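Local coordinates for uncharacterized protein conserved in bacteria (Cupriavidus necator, PDB 5DMH) that phosphorylates 3-oxo-tetronate at its 4-position with ATP, as a kinase of the four-carbon acid sugar family, at residues D46-M56 against S256-R267; A149-G160 against I230-L239. One frame throughout, in Å; residues are numbered along the deposited sequence.

Contact 1: residues D46-M56 against S256-R267; sequences DLANTLVRNGM and SGIALGLPENFR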
loop_
_atom_site.group_PDB
_atom_site.type_symbol
_atom_site.label_atom_id
_atom_site.label_comp_id
_atom_site.label_asym_id
_atom_site.label_seq_id
_atom_site.Cartn_x
_atom_site.Cartn_y
_atom_site.Cartn_z
ATOM N N ASP A 46 -4.452 2.246 2.722
ATOM C CA ASP A 46 -4.935 3.101 1.625
ATOM C C ASP A 46 -6.224 2.514 1.072
ATOM O O ASP A 46 -7.262 3.158 1.077
ATOM C CB ASP A 46 -3.829 3.176 0.561
ATOM C CG ASP A 46 -4.208 3.962 -0.689
ATOM O OD1 ASP A 46 -5.253 4.653 -0.724
ATOM O OD2 ASP A 46 -3.413 3.891 -1.661
ATOM N N LEU A 47 -6.166 1.264 0.627
ATOM C CA LEU A 47 -7.373 0.555 0.190
ATOM C C LEU A 47 -8.493 0.518 1.240
ATOM O O LEU A 47 -9.637 0.847 0.938
ATOM C CB LEU A 47 -6.997 -0.860 -0.225
ATOM C CG LEU A 47 -8.177 -1.766 -0.594
ATOM C CD1 LEU A 47 -8.981 -1.160 -1.732
ATOM C CD2 LEU A 47 -7.670 -3.128 -0.947
ATOM N N ALA A 48 -8.187 0.125 2.477
ATOM C CA ALA A 48 -9.203 0.062 3.493
ATOM C C ALA A 48 -9.826 1.449 3.707
ATOM O O ALA A 48 -11.019 1.563 3.896
ATOM C CB ALA A 48 -8.659 -0.508 4.801
ATOM N N ASN A 49 -9.017 2.493 3.660
ATOM C CA ASN A 49 -9.548 3.852 3.787
ATOM C C ASN A 49 -10.612 4.148 2.722
ATOM O O ASN A 49 -11.686 4.667 3.023
ATOM C CB ASN A 49 -8.390 4.852 3.681
ATOM C CG ASN A 49 -8.841 6.310 3.777
ATOM O OD1 ASN A 49 -9.416 6.751 4.777
ATOM N ND2 ASN A 49 -8.582 7.059 2.715
ATOM N N THR A 50 -10.285 3.840 1.473
ATOM C CA THR A 50 -11.214 4.027 0.374
ATOM C C THR A 50 -12.480 3.213 0.543
ATOM O O THR A 50 -13.582 3.721 0.306
ATOM C CB THR A 50 -10.540 3.726 -0.987
ATOM O OG1 THR A 50 -9.673 4.829 -1.294
ATOM C CG2 THR A 50 -11.597 3.595 -2.083
ATOM N N LEU A 51 -12.348 1.965 0.984
ATOM C CA LEU A 51 -13.535 1.151 1.225
ATOM C C LEU A 51 -14.412 1.697 2.361
ATOM O O LEU A 51 -15.633 1.781 2.213
ATOM C CB LEU A 51 -13.133 -0.294 1.503
ATOM C CG LEU A 51 -12.551 -0.996 0.284
ATOM C CD1 LEU A 51 -11.929 -2.316 0.728
ATOM C CD2 LEU A 51 -13.605 -1.212 -0.768
ATOM N N VAL A 52 -13.798 2.084 3.485
ATOM C CA VAL A 52 -14.557 2.633 4.600
ATOM C C VAL A 52 -15.264 3.915 4.190
ATOM O O VAL A 52 -16.431 4.116 4.497
ATOM C CB VAL A 52 -13.640 2.896 5.815
ATOM C CG1 VAL A 52 -14.338 3.763 6.860
ATOM C CG2 VAL A 52 -13.159 1.563 6.390
ATOM N N ARG A 53 -14.553 4.776 3.471
ATOM C CA ARG A 53 -15.115 6.059 3.066
ATOM C C ARG A 53 -16.249 5.910 2.075
ATOM O O ARG A 53 -17.038 6.840 1.899
ATOM C CB ARG A 53 -14.032 6.965 2.486
ATOM C CG ARG A 53 -13.167 7.631 3.580
ATOM C CD ARG A 53 -11.852 8.109 3.023
ATOM N NE ARG A 53 -11.948 9.244 2.088
ATOM C CZ ARG A 53 -12.037 10.528 2.442
ATOM N NH1 ARG A 53 -12.116 10.901 3.713
ATOM N NH2 ARG A 53 -12.056 11.456 1.507
ATOM N N ASN A 54 -16.329 4.751 1.422
ATOM C CA ASN A 54 -17.391 4.498 0.462
ATOM C C ASN A 54 -18.408 3.480 0.950
ATOM O O ASN A 54 -19.188 2.963 0.164
ATOM C CB ASN A 54 -16.830 4.096 -0.904
ATOM C CG ASN A 54 -16.269 5.278 -1.652
ATOM O OD1 ASN A 54 -16.982 5.958 -2.412
ATOM N ND2 ASN A 54 -14.995 5.549 -1.426
ATOM N N GLY A 55 -18.409 3.231 2.260
ATOM C CA GLY A 55 -19.530 2.588 2.909
ATOM C C GLY A 55 -19.369 1.111 3.214
ATOM O O GLY A 55 -20.375 0.445 3.417
HETATM N N MSE A 56 -18.143 0.582 3.239
HETATM C CA MSE A 56 -17.962 -0.824 3.637
HETATM C C MSE A 56 -17.164 -0.919 4.934
HETATM O O MSE A 56 -16.063 -0.404 5.013
HETATM C CB MSE A 56 -17.266 -1.640 2.548
HETATM C CG MSE A 56 -18.138 -1.987 1.365
HETATM SE SE MSE A 56 -17.146 -3.138 0.081
HETATM C CE MSE A 56 -17.897 -4.873 0.596
ATOM N N SER A 256 -5.766 1.826 -4.919
ATOM C CA SER A 256 -6.962 1.999 -4.125
ATOM C C SER A 256 -8.081 2.618 -4.941
ATOM O O SER A 256 -9.234 2.430 -4.611
ATOM C CB SER A 256 -6.697 2.832 -2.863
ATOM O OG SER A 256 -6.298 4.114 -3.201
ATOM N N GLY A 257 -7.745 3.378 -5.977
ATOM C CA GLY A 257 -8.761 4.059 -6.761
ATOM C C GLY A 257 -9.739 3.116 -7.425
ATOM O O GLY A 257 -10.938 3.418 -7.563
ATOM N N ILE A 258 -9.241 1.969 -7.876
ATOM C CA ILE A 258 -10.122 1.040 -8.591
ATOM C C ILE A 258 -11.217 0.476 -7.669
ATOM O O ILE A 258 -12.216 -0.085 -8.144
ATOM C CB ILE A 258 -9.330 -0.075 -9.280
ATOM C CG1 ILE A 258 -10.197 -0.808 -10.302
ATOM C CG2 ILE A 258 -8.802 -1.106 -8.277
ATOM C CD1 ILE A 258 -10.803 0.108 -11.388
ATOM N N ALA A 259 -11.034 0.616 -6.356
ATOM C CA ALA A 259 -12.033 0.142 -5.380
ATOM C C ALA A 259 -13.153 1.128 -5.130
ATOM O O ALA A 259 -14.163 0.777 -4.498
ATOM C CB ALA A 259 -11.374 -0.203 -4.055
ATOM N N LEU A 260 -12.977 2.368 -5.596
ATOM C CA LEU A 260 -13.940 3.436 -5.317
ATOM C C LEU A 260 -15.393 3.012 -5.501
ATOM O O LEU A 260 -16.265 3.317 -4.665
ATOM C CB LEU A 260 -13.643 4.641 -6.222
ATOM C CG LEU A 260 -12.475 5.505 -5.758
ATOM C CD1 LEU A 260 -12.164 6.554 -6.812
ATOM C CD2 LEU A 260 -12.786 6.199 -4.440
ATOM N N GLY A 261 -15.667 2.344 -6.623
ATOM C CA GLY A 261 -17.017 2.005 -7.000
ATOM C C GLY A 261 -17.508 0.627 -6.574
ATOM O O GLY A 261 -18.627 0.243 -6.923
ATOM N N LEU A 262 -16.684 -0.135 -5.854
ATOM C CA LEU A 262 -17.068 -1.523 -5.555
ATOM C C LEU A 262 -18.184 -1.589 -4.509
ATOM O O LEU A 262 -19.116 -2.379 -4.636
ATOM C CB LEU A 262 -15.844 -2.354 -5.174
ATOM C CG LEU A 262 -14.780 -2.394 -6.281
ATOM C CD1 LEU A 262 -13.578 -3.218 -5.860
ATOM C CD2 LEU A 262 -15.352 -2.887 -7.602
ATOM N N PRO A 263 -18.117 -0.744 -3.472
ATOM C CA PRO A 263 -19.243 -0.767 -2.522
ATOM C C PRO A 263 -20.581 -0.478 -3.169
ATOM O O PRO A 263 -21.586 -1.103 -2.841
ATOM C CB PRO A 263 -18.868 0.343 -1.530
ATOM C CG PRO A 263 -17.396 0.357 -1.553
ATOM C CD PRO A 263 -17.031 0.128 -3.000
ATOM N N GLU A 264 -20.613 0.451 -4.108
ATOM C CA GLU A 264 -21.868 0.758 -4.778
ATOM C C GLU A 264 -22.411 -0.452 -5.543
ATOM O O GLU A 264 -23.620 -0.671 -5.570
ATOM C CB GLU A 264 -21.704 1.962 -5.702
ATOM C CG GLU A 264 -22.983 2.425 -6.332
ATOM C CD GLU A 264 -23.964 3.002 -5.330
ATOM O OE1 GLU A 264 -23.525 3.432 -4.245
ATOM O OE2 GLU A 264 -25.178 3.029 -5.631
ATOM N N ASN A 265 -21.541 -1.242 -6.176
ATOM C CA ASN A 265 -22.001 -2.489 -6.793
ATOM C C ASN A 265 -22.779 -3.364 -5.812
ATOM O O ASN A 265 -23.837 -3.885 -6.143
ATOM C CB ASN A 265 -20.836 -3.314 -7.323
ATOM C CG ASN A 265 -20.172 -2.697 -8.528
ATOM O OD1 ASN A 265 -20.791 -1.945 -9.315
ATOM N ND2 ASN A 265 -18.898 -3.043 -8.709
ATOM N N PHE A 266 -22.248 -3.549 -4.609
ATOM C CA PHE A 266 -22.911 -4.436 -3.648
ATOM C C PHE A 266 -24.216 -3.826 -3.143
ATOM O O PHE A 266 -25.191 -4.525 -2.925
ATOM C CB PHE A 266 -21.968 -4.788 -2.490
ATOM C CG PHE A 266 -20.754 -5.563 -2.929
ATOM C CD1 PHE A 266 -20.892 -6.851 -3.426
ATOM C CD2 PHE A 266 -19.493 -5.010 -2.860
ATOM C CE1 PHE A 266 -19.778 -7.566 -3.845
ATOM C CE2 PHE A 266 -18.359 -5.728 -3.290
ATOM C CZ PHE A 266 -18.513 -6.998 -3.777
ATOM N N ARG A 267 -24.234 -2.515 -2.973
ATOM C CA ARG A 267 -25.461 -1.832 -2.580
ATOM C C ARG A 267 -26.546 -2.029 -3.635
ATOM O O ARG A 267 -27.691 -2.379 -3.319
ATOM C CB ARG A 267 -25.185 -0.341 -2.363
ATOM C CG ARG A 267 -24.573 -0.021 -1.018
ATOM C CD ARG A 267 -24.652 1.462 -0.712
ATOM N NE ARG A 267 -23.760 2.246 -1.567
ATOM C CZ ARG A 267 -22.482 2.501 -1.311
ATOM N NH1 ARG A 267 -21.900 2.050 -0.202
ATOM N NH2 ARG A 267 -21.771 3.225 -2.172
HETATM O O HOH W 1 -3.348 3.277 -4.319
HETATM O O HOH W 2 -8.688 5.812 -3.710
HETATM O O HOH W 3 -19.522 5.220 -2.772
HETATM O O HOH W 4 -22.797 0.970 2.435
#
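A Schellman motif ends helix 41-53, and the turn N54-M56 packs on P263, F266 and R267 of helix 262-268, within the sugar-binding domain. G55, at positive phi, is the C-prime residue; M56 N and G55 N turn back to L51 O and V52 O. The turn presents N54 O to R267, whose NH1 donates to it at 2.9 Å in a nearly straight bond (169°) that lies in the guanidinium plane. That plane is fixed from another edge by E264, whose OE1 takes both NE and NH2 of R267 in a side-on salt bridge. N54 folds its amide back along the helix, CG beside its own backbone N (chi1 -75°), and ND2 donates to T50 O at 2.9 Å; a water joins OD1 to R267 NH2, weakly on the arginine side. P263 presses its CB to 3.1 Å from N54 O and meets CG of M56, a selenomethionine, at 3.8 Å. Bent at its last torsion, M56 makes a Met-aromatic contact, SE 5.3 Å from the F266 ring centroid and oblique to the ring, with CE touching CD2 and CE2. Toward the N terminus of the helix, A259 CB rests against both L47 CD1, a tight 3.5 Å away, and L51 CD2, while the T50 and L260 side chains cross at about a right angle, CG2 against CD2. Beyond them S256 OG donates to D46 OD1 at 2.7 Å from above the carboxylate plane, and one water links D46 OD2 to S256 N, another T50 OG1 to S256 OG. Strand 34-38 lies against L47, L51 and M56, strand 111-115 receives D46, L47, L262 and F266, and helix 236-245 packs on I258 and L260.

Contact 2: residues A149-G160 against I230-L239; sequences AFPENGRTIFRG and IADAVSDADL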
loop_
_atom_site.group_PDB
_atom_site.type_symbol
_atom_site.label_atom_id
_atom_site.label_comp_id
_atom_site.label_asym_id
_atom_site.label_seq_id
_atom_site.Cartn_x
_atom_site.Cartn_y
_atom_site.Cartn_z
ATOM N N ALA A 149 -4.545 3.629 -11.357
ATOM C CA ALA A 149 -4.877 5.055 -11.340
ATOM C C ALA A 149 -5.419 5.537 -9.979
ATOM O O ALA A 149 -6.141 4.800 -9.263
ATOM C CB ALA A 149 -5.870 5.368 -12.444
ATOM N N PHE A 150 -5.109 6.792 -9.654
ATOM C CA PHE A 150 -5.448 7.358 -8.362
ATOM C C PHE A 150 -5.429 8.887 -8.511
ATOM O O PHE A 150 -4.498 9.548 -8.062
ATOM C CB PHE A 150 -4.381 6.878 -7.340
ATOM C CG PHE A 150 -4.745 7.095 -5.877
ATOM C CD1 PHE A 150 -5.849 7.838 -5.494
ATOM C CD2 PHE A 150 -3.957 6.527 -4.887
ATOM C CE1 PHE A 150 -6.156 8.012 -4.176
ATOM C CE2 PHE A 150 -4.259 6.693 -3.561
ATOM C CZ PHE A 150 -5.363 7.439 -3.192
ATOM N N PRO A 151 -6.447 9.447 -9.183
ATOM C CA PRO A 151 -6.438 10.883 -9.482
ATOM C C PRO A 151 -6.236 11.784 -8.266
ATOM O O PRO A 151 -5.565 12.816 -8.373
ATOM C CB PRO A 151 -7.830 11.113 -10.093
ATOM C CG PRO A 151 -8.072 9.827 -10.851
ATOM C CD PRO A 151 -7.530 8.749 -9.896
ATOM N N GLU A 152 -6.811 11.409 -7.134
ATOM C CA GLU A 152 -6.700 12.187 -5.915
ATOM C C GLU A 152 -5.232 12.368 -5.506
ATOM O O GLU A 152 -4.884 13.321 -4.783
ATOM C CB GLU A 152 -7.474 11.491 -4.789
ATOM C CG GLU A 152 -7.720 12.325 -3.524
ATOM C CD GLU A 152 -8.159 11.498 -2.293
ATOM O OE1 GLU A 152 -8.289 10.243 -2.370
ATOM O OE2 GLU A 152 -8.317 12.108 -1.207
ATOM N N ASN A 153 -4.392 11.427 -5.924
ATOM C CA ASN A 153 -2.959 11.469 -5.647
ATOM C C ASN A 153 -2.181 11.665 -6.933
ATOM O O ASN A 153 -0.971 11.379 -6.998
ATOM C CB ASN A 153 -2.483 10.208 -4.909
ATOM C CG ASN A 153 -2.247 10.441 -3.414
ATOM O OD1 ASN A 153 -1.791 11.507 -2.997
ATOM N ND2 ASN A 153 -2.578 9.432 -2.600
ATOM N N GLY A 154 -2.862 12.180 -7.960
ATOM C CA GLY A 154 -2.201 12.536 -9.200
ATOM C C GLY A 154 -1.787 11.441 -10.173
ATOM O O GLY A 154 -0.951 11.705 -11.033
ATOM N N ARG A 155 -2.342 10.234 -10.055
ATOM C CA ARG A 155 -2.019 9.153 -10.985
ATOM C C ARG A 155 -3.151 8.971 -11.987
ATOM O O ARG A 155 -4.296 8.710 -11.590
ATOM C CB ARG A 155 -1.784 7.813 -10.281
ATOM C CG ARG A 155 -0.513 7.718 -9.425
ATOM C CD ARG A 155 -0.716 8.138 -7.973
ATOM N NE ARG A 155 0.498 7.869 -7.216
ATOM C CZ ARG A 155 1.496 8.737 -7.019
ATOM N NH1 ARG A 155 2.570 8.363 -6.341
ATOM N NH2 ARG A 155 1.441 9.981 -7.478
ATOM N N THR A 156 -2.835 9.161 -13.270
ATOM C CA THR A 156 -3.747 8.820 -14.358
ATOM C C THR A 156 -3.093 7.926 -15.418
ATOM O O THR A 156 -1.860 7.855 -15.522
ATOM C CB THR A 156 -4.364 10.090 -15.033
ATOM O OG1 THR A 156 -3.338 10.925 -15.567
ATOM C CG2 THR A 156 -5.191 10.870 -14.041
ATOM N N ILE A 157 -3.935 7.239 -16.198
ATOM C CA ILE A 157 -3.510 6.280 -17.208
ATOM C C ILE A 157 -4.227 6.549 -18.543
ATOM O O ILE A 157 -5.444 6.632 -18.584
ATOM C CB ILE A 157 -3.789 4.803 -16.808
ATOM C CG1 ILE A 157 -3.169 4.472 -15.452
ATOM C CG2 ILE A 157 -3.189 3.866 -17.835
ATOM C CD1 ILE A 157 -3.664 3.178 -14.888
ATOM N N PHE A 158 -3.429 6.739 -19.585
ATOM C CA PHE A 158 -3.898 7.084 -20.938
ATOM C C PHE A 158 -3.135 6.239 -21.944
ATOM O O PHE A 158 -1.911 6.251 -21.981
ATOM C CB PHE A 158 -3.698 8.582 -21.232
ATOM C CG PHE A 158 -4.170 9.006 -22.608
ATOM C CD1 PHE A 158 -5.505 9.317 -22.824
ATOM C CD2 PHE A 158 -3.293 9.090 -23.675
ATOM C CE1 PHE A 158 -5.932 9.720 -24.070
ATOM C CE2 PHE A 158 -3.730 9.483 -24.922
ATOM C CZ PHE A 158 -5.037 9.815 -25.117
ATOM N N ARG A 159 -3.865 5.506 -22.787
ATOM C CA ARG A 159 -3.260 4.568 -23.738
ATOM C C ARG A 159 -2.233 3.670 -23.050
ATOM O O ARG A 159 -1.207 3.332 -23.614
ATOM C CB ARG A 159 -2.690 5.288 -24.952
ATOM C CG ARG A 159 -3.789 5.975 -25.781
ATOM C CD ARG A 159 -3.276 6.661 -27.047
ATOM N NE ARG A 159 -4.407 7.193 -27.798
ATOM C CZ ARG A 159 -5.100 6.506 -28.710
ATOM N NH1 ARG A 159 -4.787 5.259 -29.016
ATOM N NH2 ARG A 159 -6.129 7.071 -29.306
ATOM N N GLY A 160 -2.568 3.298 -21.826
ATOM C CA GLY A 160 -1.809 2.352 -21.034
ATOM C C GLY A 160 -0.587 2.933 -20.357
ATOM O O GLY A 160 0.115 2.206 -19.654
ATOM N N ILE A 230 -4.496 -3.694 -18.860
ATOM C CA ILE A 230 -4.279 -2.389 -18.255
ATOM C C ILE A 230 -5.552 -1.592 -18.532
ATOM O O ILE A 230 -6.033 -1.610 -19.647
ATOM C CB ILE A 230 -3.085 -1.683 -18.890
ATOM C CG1 ILE A 230 -1.773 -2.453 -18.650
ATOM C CG2 ILE A 230 -2.967 -0.251 -18.370
ATOM C CD1 ILE A 230 -1.418 -2.653 -17.199
ATOM N N ALA A 231 -6.135 -0.949 -17.525
ATOM C CA ALA A 231 -7.316 -0.102 -17.757
ATOM C C ALA A 231 -6.975 1.374 -17.628
ATOM O O ALA A 231 -6.495 1.819 -16.575
ATOM C CB ALA A 231 -8.434 -0.455 -16.800
ATOM N N ASP A 232 -7.246 2.123 -18.696
ATOM C CA ASP A 232 -7.104 3.570 -18.669
ATOM C C ASP A 232 -8.104 4.210 -17.684
ATOM O O ASP A 232 -9.230 3.747 -17.486
ATOM C CB ASP A 232 -7.298 4.198 -20.073
ATOM C CG ASP A 232 -6.116 4.005 -21.021
ATOM O OD1 ASP A 232 -5.018 3.560 -20.589
ATOM O OD2 ASP A 232 -6.307 4.310 -22.237
ATOM N N ALA A 233 -7.701 5.325 -17.086
ATOM C CA ALA A 233 -8.593 6.082 -16.233
ATOM C C ALA A 233 -7.996 7.468 -16.094
ATOM O O ALA A 233 -6.864 7.618 -15.609
ATOM C CB ALA A 233 -8.743 5.441 -14.869
ATOM N N VAL A 234 -8.732 8.455 -16.593
ATOM C CA VAL A 234 -8.261 9.851 -16.602
ATOM C C VAL A 234 -8.949 10.712 -15.561
ATOM O O VAL A 234 -8.660 11.913 -15.456
ATOM C CB VAL A 234 -8.405 10.492 -17.989
ATOM C CG1 VAL A 234 -7.821 9.597 -19.050
ATOM C CG2 VAL A 234 -9.874 10.803 -18.320
ATOM N N SER A 235 -9.815 10.093 -14.763
ATOM C CA SER A 235 -10.621 10.796 -13.768
ATOM C C SER A 235 -11.222 9.807 -12.803
ATOM O O SER A 235 -11.242 8.594 -13.075
ATOM C CB SER A 235 -11.743 11.523 -14.479
ATOM O OG SER A 235 -12.555 10.569 -15.082
ATOM N N ASP A 236 -11.726 10.317 -11.676
ATOM C CA ASP A 236 -12.470 9.488 -10.735
ATOM C C ASP A 236 -13.721 8.927 -11.421
ATOM O O ASP A 236 -14.133 7.797 -11.148
ATOM C CB ASP A 236 -12.862 10.246 -9.471
ATOM C CG ASP A 236 -11.704 10.427 -8.495
ATOM O OD1 ASP A 236 -10.637 9.804 -8.652
ATOM O OD2 ASP A 236 -11.879 11.223 -7.559
ATOM N N ALA A 237 -14.321 9.704 -12.317
ATOM C CA ALA A 237 -15.473 9.200 -13.053
ATOM C C ALA A 237 -15.128 7.900 -13.801
ATOM O O ALA A 237 -15.924 6.965 -13.816
ATOM C CB ALA A 237 -16.027 10.246 -14.007
ATOM N N ASP A 238 -13.944 7.840 -14.418
ATOM C CA ASP A 238 -13.531 6.632 -15.107
ATOM C C ASP A 238 -13.388 5.487 -14.114
ATOM O O ASP A 238 -13.756 4.369 -14.420
ATOM C CB ASP A 238 -12.209 6.824 -15.877
ATOM C CG ASP A 238 -12.376 7.567 -17.170
ATOM O OD1 ASP A 238 -13.536 7.852 -17.606
ATOM O OD2 ASP A 238 -11.331 7.858 -17.787
ATOM N N LEU A 239 -12.897 5.768 -12.905
ATOM C CA LEU A 239 -12.730 4.718 -11.905
ATOM C C LEU A 239 -14.083 4.123 -11.482
ATOM O O LEU A 239 -14.219 2.895 -11.309
ATOM C CB LEU A 239 -11.936 5.249 -10.708
ATOM C CG LEU A 239 -10.428 5.453 -10.953
ATOM C CD1 LEU A 239 -9.812 6.148 -9.771
ATOM C CD2 LEU A 239 -9.721 4.138 -11.239
HETATM O O HOH W 5 -8.815 9.200 -6.833
#
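I157 and A233 form a single antiparallel, hydrogen-bonded bridge, I157 N to A233 O and A233 N to I157 O, both 3.0 Å. Beside it D232 turns its carboxylate onto the chain beyond the strand: OD1 takes G160 N at 2.8 Å through its syn lone pair, and OD2 takes R159 N at 2.8 Å from above the carboxylate plane. Both oxygens are thus gripped by backbone N-H groups, and OD2 has Y204 N as a further donor. The tight packing lies inside: I157 sets CG2 against D232 OD1 at 3.3 Å and reaches I230 CG2, A149 CB meets A233 CB, and P151 CD abuts L239 CD1 at a close 3.5 Å. D236 OD1 also sits close against the P151 ring, and a water joins it to E152 N. The outer side is looser where V234 CG1 comes only to 4.4 Å from CD1 at the edge of the F158 ring. S235 N-caps helix 236-245, its OG accepting from D238 N. Strand 161-164 flanks T156 and I157, helix 187-193 covers I157 and I230, and A231, A233 and L239 touch C147 of strand 144-147.

After strand 34-38 the chain forms helix 41-53, which holds most of 46-56, and meets it again at 256-267, so contact 1 closes a loop of about 200 residues. Contact 2 is nested inside: 149-160 and 230-239 close a shorter loop of some 70 residues, which includes strands 161-164 and 199-202. Contact 1 joins helix 41-53 to the turn and helix 262-268 that follow strand 251-254; contact 2 ties the small antiparallel sheet to the chain leading from strand 228-231 into helix 236-245. Their centres are 16 Å apart, yet they touch, F150 packing on D46 and S256, and L239 on G257 and L260.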